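Local coordinates for FAD:protein FMN transferase (Vibrio cholerae, PDB 6NXI), which probably transfers the FMN moiety of FAD onto a threonine hydroxyl of target flavoproteins, in a magnesium-dependent reaction that releases AMP, at residues H9-T14 with T18-Y23; Q36-R41 with A166-S171. All coordinates share one frame; numbering follows the deposited sequence.

Contact 1 of 2, residues H9-T14 with T18-Y23; sequences HLSGPT and TYNIKY
H9-T14 and T18-Y23 run antiparallel at 153° with axes 4.6 Å apart, L10 with I21 and G12 with Y19 forming the hydrogen-bonded pairs. The L10 pair is tight in both directions (L10 N to I21 O 2.7 Å), whereas G12 N to Y19 O is longer, 3.3 Å. On the face of H9, S11, N20 and K22 the contacts are mostly polar. N20 OD1 accepts a bond from H9 NE2 (2.8 Å) lying in the imidazole plane, with the amide turned 51° to the ring. S11 OG, at 3.1 Å from the same N20 OD1, also lies near Y19 O, and its proton could serve either. The extended K22 chain brings CE over one face of the H9 ring, a CH-pi contact. On the other face Y19 folds back over the neighbouring strand: with CG between backbone N and carbonyl carbon (chi1 67°), its ring lies over G12, whose CA sits 3.9 Å from the ring centroid. Glycine suits this place because, having no side chain, it lets the ring lie directly on the backbone; the tyrosine hydroxyl is held by D40 and Q36 of helix 32-50. Farther along, L10 CD1 meets the edge of the Y23 ring, an apolar pair suited to the buried face. This is a beta hairpin at the edge of the eight-stranded antiparallel sheet of the ApbE fold.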
loop_
_atom_site.group_PDB
_atom_site.type_symbol
_atom_site.label_atom_id
_atom_site.label_comp_id
_atom_site.label_asym_id
_atom_site.label_seq_id
_atom_site.Cartn_x
_atom_site.Cartn_y
_atom_site.Cartn_z
ATOM N N HIS A 9 15.456 11.550 -13.958
ATOM C CA HIS A 9 14.809 10.277 -13.607
ATOM C C HIS A 9 15.822 9.399 -12.862
ATOM O O HIS A 9 16.861 9.022 -13.446
ATOM C CB HIS A 9 14.234 9.670 -14.869
ATOM C CG HIS A 9 13.611 8.340 -14.688
ATOM N ND1 HIS A 9 13.330 7.520 -15.764
ATOM C CD2 HIS A 9 13.242 7.665 -13.575
ATOM C CE1 HIS A 9 12.804 6.400 -15.325
ATOM N NE2 HIS A 9 12.704 6.473 -13.977
ATOM N N LEU A 10 15.550 9.084 -11.591
ATOM C CA LEU A 10 16.327 8.099 -10.835
ATOM C C LEU A 10 15.528 6.802 -10.714
ATOM O O LEU A 10 14.308 6.867 -10.540
ATOM C CB LEU A 10 16.572 8.664 -9.441
ATOM C CG LEU A 10 17.260 10.023 -9.383
ATOM C CD1 LEU A 10 17.423 10.436 -7.942
ATOM C CD2 LEU A 10 18.607 10.018 -10.097
ATOM N N SER A 11 16.199 5.674 -10.802
ATOM C CA SER A 11 15.519 4.363 -10.671
ATOM C C SER A 11 16.432 3.433 -9.898
ATOM O O SER A 11 17.673 3.550 -10.002
ATOM C CB SER A 11 15.169 3.819 -12.018
ATOM O OG SER A 11 14.293 2.717 -11.900
ATOM N N GLY A 12 15.832 2.547 -9.135
ATOM C CA GLY A 12 16.573 1.474 -8.490
ATOM C C GLY A 12 15.659 0.467 -7.831
ATOM O O GLY A 12 14.453 0.567 -7.900
ATOM N N PRO A 13 16.257 -0.539 -7.160
ATOM C CA PRO A 13 15.512 -1.632 -6.566
ATOM C C PRO A 13 15.156 -1.332 -5.109
ATOM O O PRO A 13 15.962 -0.807 -4.362
ATOM C CB PRO A 13 16.546 -2.780 -6.589
ATOM C CG PRO A 13 17.873 -2.081 -6.356
ATOM C CD PRO A 13 17.713 -0.709 -6.994
ATOM N N THR A 14 13.945 -1.708 -4.739
ATOM C CA THR A 14 13.485 -1.718 -3.320
ATOM C C THR A 14 12.251 -2.609 -3.198
ATOM O O THR A 14 11.416 -2.596 -4.091
ATOM C CB THR A 14 13.243 -0.288 -2.799
ATOM O OG1 THR A 14 13.266 -0.303 -1.364
ATOM C CG2 THR A 14 11.940 0.320 -3.264
ATOM N N THR A 18 10.724 -1.921 -7.956
ATOM C CA THR A 18 11.604 -0.816 -8.393
ATOM C C THR A 18 10.926 0.494 -8.028
ATOM O O THR A 18 9.669 0.612 -7.922
ATOM C CB THR A 18 11.922 -0.839 -9.900
ATOM O OG1 THR A 18 10.644 -0.660 -10.505
ATOM C CG2 THR A 18 12.662 -2.085 -10.329
ATOM N N TYR A 19 11.761 1.479 -7.749
ATOM C CA TYR A 19 11.304 2.869 -7.612
ATOM C C TYR A 19 11.705 3.671 -8.857
ATOM O O TYR A 19 12.673 3.350 -9.576
ATOM C CB TYR A 19 11.875 3.535 -6.363
ATOM C CG TYR A 19 13.360 3.782 -6.342
ATOM C CD1 TYR A 19 14.217 2.945 -5.649
ATOM C CD2 TYR A 19 13.902 4.919 -6.925
ATOM C CE1 TYR A 19 15.581 3.195 -5.601
ATOM C CE2 TYR A 19 15.260 5.161 -6.917
ATOM C CZ TYR A 19 16.106 4.287 -6.253
ATOM O OH TYR A 19 17.450 4.550 -6.196
ATOM N N ASN A 20 10.936 4.715 -9.076
ATOM C CA ASN A 20 11.142 5.693 -10.159
ATOM C C ASN A 20 10.876 7.060 -9.566
ATOM O O ASN A 20 9.781 7.313 -9.099
ATOM C CB ASN A 20 10.276 5.448 -11.369
ATOM C CG ASN A 20 10.680 4.205 -12.110
ATOM O OD1 ASN A 20 11.733 4.161 -12.760
ATOM N ND2 ASN A 20 9.815 3.197 -12.017
ATOM N N ILE A 21 11.892 7.896 -9.546
ATOM C CA ILE A 21 11.753 9.259 -9.009
ATOM C C ILE A 21 12.060 10.203 -10.168
ATOM O O ILE A 21 13.109 10.043 -10.797
ATOM C CB ILE A 21 12.641 9.436 -7.788
ATOM C CG1 ILE A 21 12.135 8.493 -6.684
ATOM C CG2 ILE A 21 12.686 10.914 -7.376
ATOM C CD1 ILE A 21 13.141 8.177 -5.669
ATOM N N LYS A 22 11.184 11.143 -10.432
ATOM C CA LYS A 22 11.414 12.203 -11.435
ATOM C C LYS A 22 11.337 13.543 -10.730
ATOM O O LYS A 22 10.435 13.752 -9.901
ATOM C CB LYS A 22 10.412 12.153 -12.591
ATOM C CG LYS A 22 10.552 10.912 -13.441
ATOM C CD LYS A 22 9.479 10.859 -14.556
ATOM C CE LYS A 22 9.683 9.667 -15.473
ATOM N NZ LYS A 22 8.805 9.665 -16.666
ATOM N N TYR A 23 12.284 14.418 -11.015
ATOM C CA TYR A 23 12.228 15.760 -10.398
ATOM C C TYR A 23 12.754 16.761 -11.413
ATOM O O TYR A 23 13.470 16.405 -12.368
ATOM C CB TYR A 23 12.945 15.795 -9.041
ATOM C CG TYR A 23 14.435 15.638 -9.147
ATOM C CD1 TYR A 23 15.022 14.397 -9.033
ATOM C CD2 TYR A 23 15.271 16.732 -9.324
ATOM C CE1 TYR A 23 16.388 14.221 -9.146
ATOM C CE2 TYR A 23 16.637 16.569 -9.418
ATOM C CZ TYR A 23 17.202 15.310 -9.326
ATOM O OH TYR A 23 18.556 15.119 -9.426
#

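Contact 2 of 2, residues Q36-R41 with A166-S171; sequences QTEIDR and ADYLQS
Y168 carries most of the meeting between Q36-R41 and A166-S171, two helical segments running roughly antiparallel (148°) with axes 10.7 Å apart. The wide spacing is bridged by the tyrosine, whose CG stands anti to the backbone N (chi1 171°) and sends the ring across to the other helix. There E38 lies over one ring face: CG is 3.4 Å from Y168 CE1, offset toward the rim, and makes a CH-pi contact, while CB comes close to the phenol oxygen. Glutamate suits this border because its methylene groups can pack on an aromatic face while its charge turns elsewhere. On the buried side, I39 CG1 approaches Y168 CD2 at 3.9 Å, the two side chains crossing at about a right angle, and I39 CD1 reaches L169 CD2 at 4.2 Å. These branched aliphatic residues also rest on I21 of strand 17-24, so the apolar part of the contact is closed against the sheet.

The outward side is looser and polar, and no hydrogen bond joins the segments. A bend at chi2 (57°) leads the E38 carboxylate away from Y168 toward exposed R41 of its own helix. In one of two modelled positions R41 grips it side-on, NE to E38 OE1 and NH2 to E38 OE2, both oxygens being met on their syn sides. At the end of helix 157-171, S171 OG turns back to Y168 O at 2.7 Å. This antiparallel helix-helix contact belongs to the helical layer packed on one face of the ApbE sheet.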
loop_
_atom_site.group_PDB
_atom_site.type_symbol
_atom_site.label_atom_id
_atom_site.label_comp_id
_atom_site.label_asym_id
_atom_site.label_seq_id
_atom_site.Cartn_x
_atom_site.Cartn_y
_atom_site.Cartn_z
ATOM N N GLN A 36 20.433 10.307 -4.978
ATOM C CA GLN A 36 20.106 8.870 -5.086
ATOM C C GLN A 36 20.745 8.098 -3.940
ATOM O O GLN A 36 20.173 7.139 -3.436
ATOM C CB GLN A 36 20.585 8.271 -6.402
ATOM C CG GLN A 36 20.048 6.865 -6.640
ATOM C CD GLN A 36 19.986 6.522 -8.111
ATOM O OE1 GLN A 36 20.803 6.990 -8.893
ATOM N NE2 GLN A 36 19.066 5.651 -8.483
ATOM N N THR A 37 21.933 8.533 -3.545
ATOM C CA THR A 37 22.641 7.849 -2.443
ATOM C C THR A 37 21.790 7.915 -1.167
ATOM O O THR A 37 21.658 6.892 -0.466
ATOM C CB THR A 37 24.038 8.452 -2.257
ATOM O OG1 THR A 37 24.872 8.188 -3.391
ATOM C CG2 THR A 37 24.691 7.844 -1.036
ATOM N N GLU A 38 21.211 9.058 -0.854
ATOM C CA GLU A 38 20.404 9.186 0.378
ATOM C C GLU A 38 19.065 8.482 0.184
ATOM O O GLU A 38 18.570 7.864 1.105
ATOM C CB GLU A 38 20.228 10.642 0.757
ATOM C CG GLU A 38 19.501 10.800 2.073
ATOM C CD GLU A 38 20.092 10.129 3.295
ATOM O OE1 GLU A 38 21.248 9.615 3.268
ATOM O OE2 GLU A 38 19.387 10.115 4.299
ATOM N N ILE A 39 18.487 8.589 -1.009
ATOM C CA ILE A 39 17.206 7.894 -1.274
ATOM C C ILE A 39 17.411 6.398 -1.060
ATOM O O ILE A 39 16.584 5.757 -0.415
ATOM C CB ILE A 39 16.717 8.208 -2.698
ATOM C CG1 ILE A 39 16.236 9.657 -2.740
ATOM C CG2 ILE A 39 15.647 7.199 -3.110
ATOM C CD1 ILE A 39 16.103 10.176 -4.155
ATOM N N ASP A 40 18.476 5.825 -1.600
ATOM C CA ASP A 40 18.765 4.386 -1.389
ATOM C C ASP A 40 18.922 4.093 0.112
ATOM O O ASP A 40 18.437 3.064 0.555
ATOM C CB ASP A 40 19.940 3.928 -2.236
ATOM C CG ASP A 40 19.574 3.829 -3.706
ATOM O OD1 ASP A 40 18.381 3.583 -3.985
ATOM O OD2 ASP A 40 20.486 3.964 -4.539
ATOM N N ARG A 41 19.605 4.937 0.873
ATOM C CA ARG A 41 19.793 4.699 2.333
ATOM C C ARG A 41 18.433 4.715 3.049
ATOM O O ARG A 41 18.192 3.844 3.988
ATOM C CB ARG A 41 20.739 5.758 2.910
ATOM C CG ARG A 41 21.244 5.425 4.310
ATOM C CD ARG A 41 21.824 6.618 5.045
ATOM N NE ARG A 41 20.796 7.588 5.369
ATOM C CZ ARG A 41 19.903 7.466 6.342
ATOM N NH1 ARG A 41 19.974 6.463 7.199
ATOM N NH2 ARG A 41 18.981 8.393 6.494
ATOM N N ALA A 166 9.624 11.553 -0.520
ATOM C CA ALA A 166 8.989 12.857 -0.879
ATOM C C ALA A 166 9.458 13.887 0.144
ATOM O O ALA A 166 9.894 15.002 -0.240
ATOM C CB ALA A 166 7.492 12.746 -0.987
ATOM N N ASP A 167 9.471 13.528 1.435
ATOM C CA ASP A 167 9.920 14.496 2.468
ATOM C C ASP A 167 11.404 14.790 2.318
ATOM O O ASP A 167 11.783 15.961 2.535
ATOM C CB ASP A 167 9.670 13.987 3.881
ATOM C CG ASP A 167 8.208 13.916 4.258
ATOM O OD1 ASP A 167 7.355 14.407 3.502
ATOM O OD2 ASP A 167 7.940 13.379 5.331
ATOM N N TYR A 168 12.214 13.807 1.962
ATOM C CA TYR A 168 13.654 14.020 1.696
ATOM C C TYR A 168 13.812 15.005 0.525
ATOM O O TYR A 168 14.663 15.949 0.592
ATOM C CB TYR A 168 14.398 12.706 1.446
ATOM C CG TYR A 168 15.804 12.946 0.952
ATOM C CD1 TYR A 168 16.746 13.531 1.768
ATOM C CD2 TYR A 168 16.194 12.689 -0.355
ATOM C CE1 TYR A 168 18.035 13.758 1.345
ATOM C CE2 TYR A 168 17.475 12.951 -0.807
ATOM C CZ TYR A 168 18.405 13.515 0.038
ATOM O OH TYR A 168 19.658 13.760 -0.441
ATOM N N LEU A 169 13.071 14.811 -0.560
ATOM C CA LEU A 169 13.246 15.711 -1.722
ATOM C C LEU A 169 12.902 17.145 -1.289
ATOM O O LEU A 169 13.645 18.062 -1.664
ATOM C CB LEU A 169 12.411 15.235 -2.895
ATOM C CG LEU A 169 12.841 13.915 -3.519
ATOM C CD1 LEU A 169 11.876 13.577 -4.652
ATOM C CD2 LEU A 169 14.264 13.990 -4.066
ATOM N N GLN A 170 11.825 17.318 -0.534
ATOM C CA GLN A 170 11.442 18.662 -0.007
ATOM C C GLN A 170 12.578 19.222 0.842
ATOM O O GLN A 170 12.883 20.437 0.727
ATOM C CB GLN A 170 10.129 18.515 0.741
ATOM C CG GLN A 170 8.991 18.278 -0.218
ATOM C CD GLN A 170 7.627 18.162 0.406
ATOM O OE1 GLN A 170 6.680 17.813 -0.292
ATOM N NE2 GLN A 170 7.525 18.468 1.711
ATOM N N SER A 171 13.183 18.398 1.713
ATOM C CA SER A 171 14.279 18.822 2.617
ATOM C C SER A 171 15.444 19.328 1.767
ATOM O O SER A 171 16.205 20.194 2.236
ATOM C CB SER A 171 14.699 17.706 3.549
ATOM O OG SER A 171 15.642 16.839 2.927
#

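The centres of the two contacts lie about 11 Å apart on the same side of the chain's centre, contact 1 in the sheet and contact 2 in the helices packed against one of its faces. Contact 1 closes before contact 2 opens: strand 17-24 leads into helix 32-50, whereas helix 157-171 arrives much later in the chain. They touch directly: besides the Y19 hydroxyl, S11 O comes within 2.9 Å of Q36 NE2, and I21 CD1 packs on I39 CG2. Helix 32-50 belongs to contact 2 and also holds the hairpin of contact 1, tying this sheet edge to the helical layer. FAD lies beyond the T14 end of the hairpin, about 7 Å from that side chain, while contact 2 sits farther away.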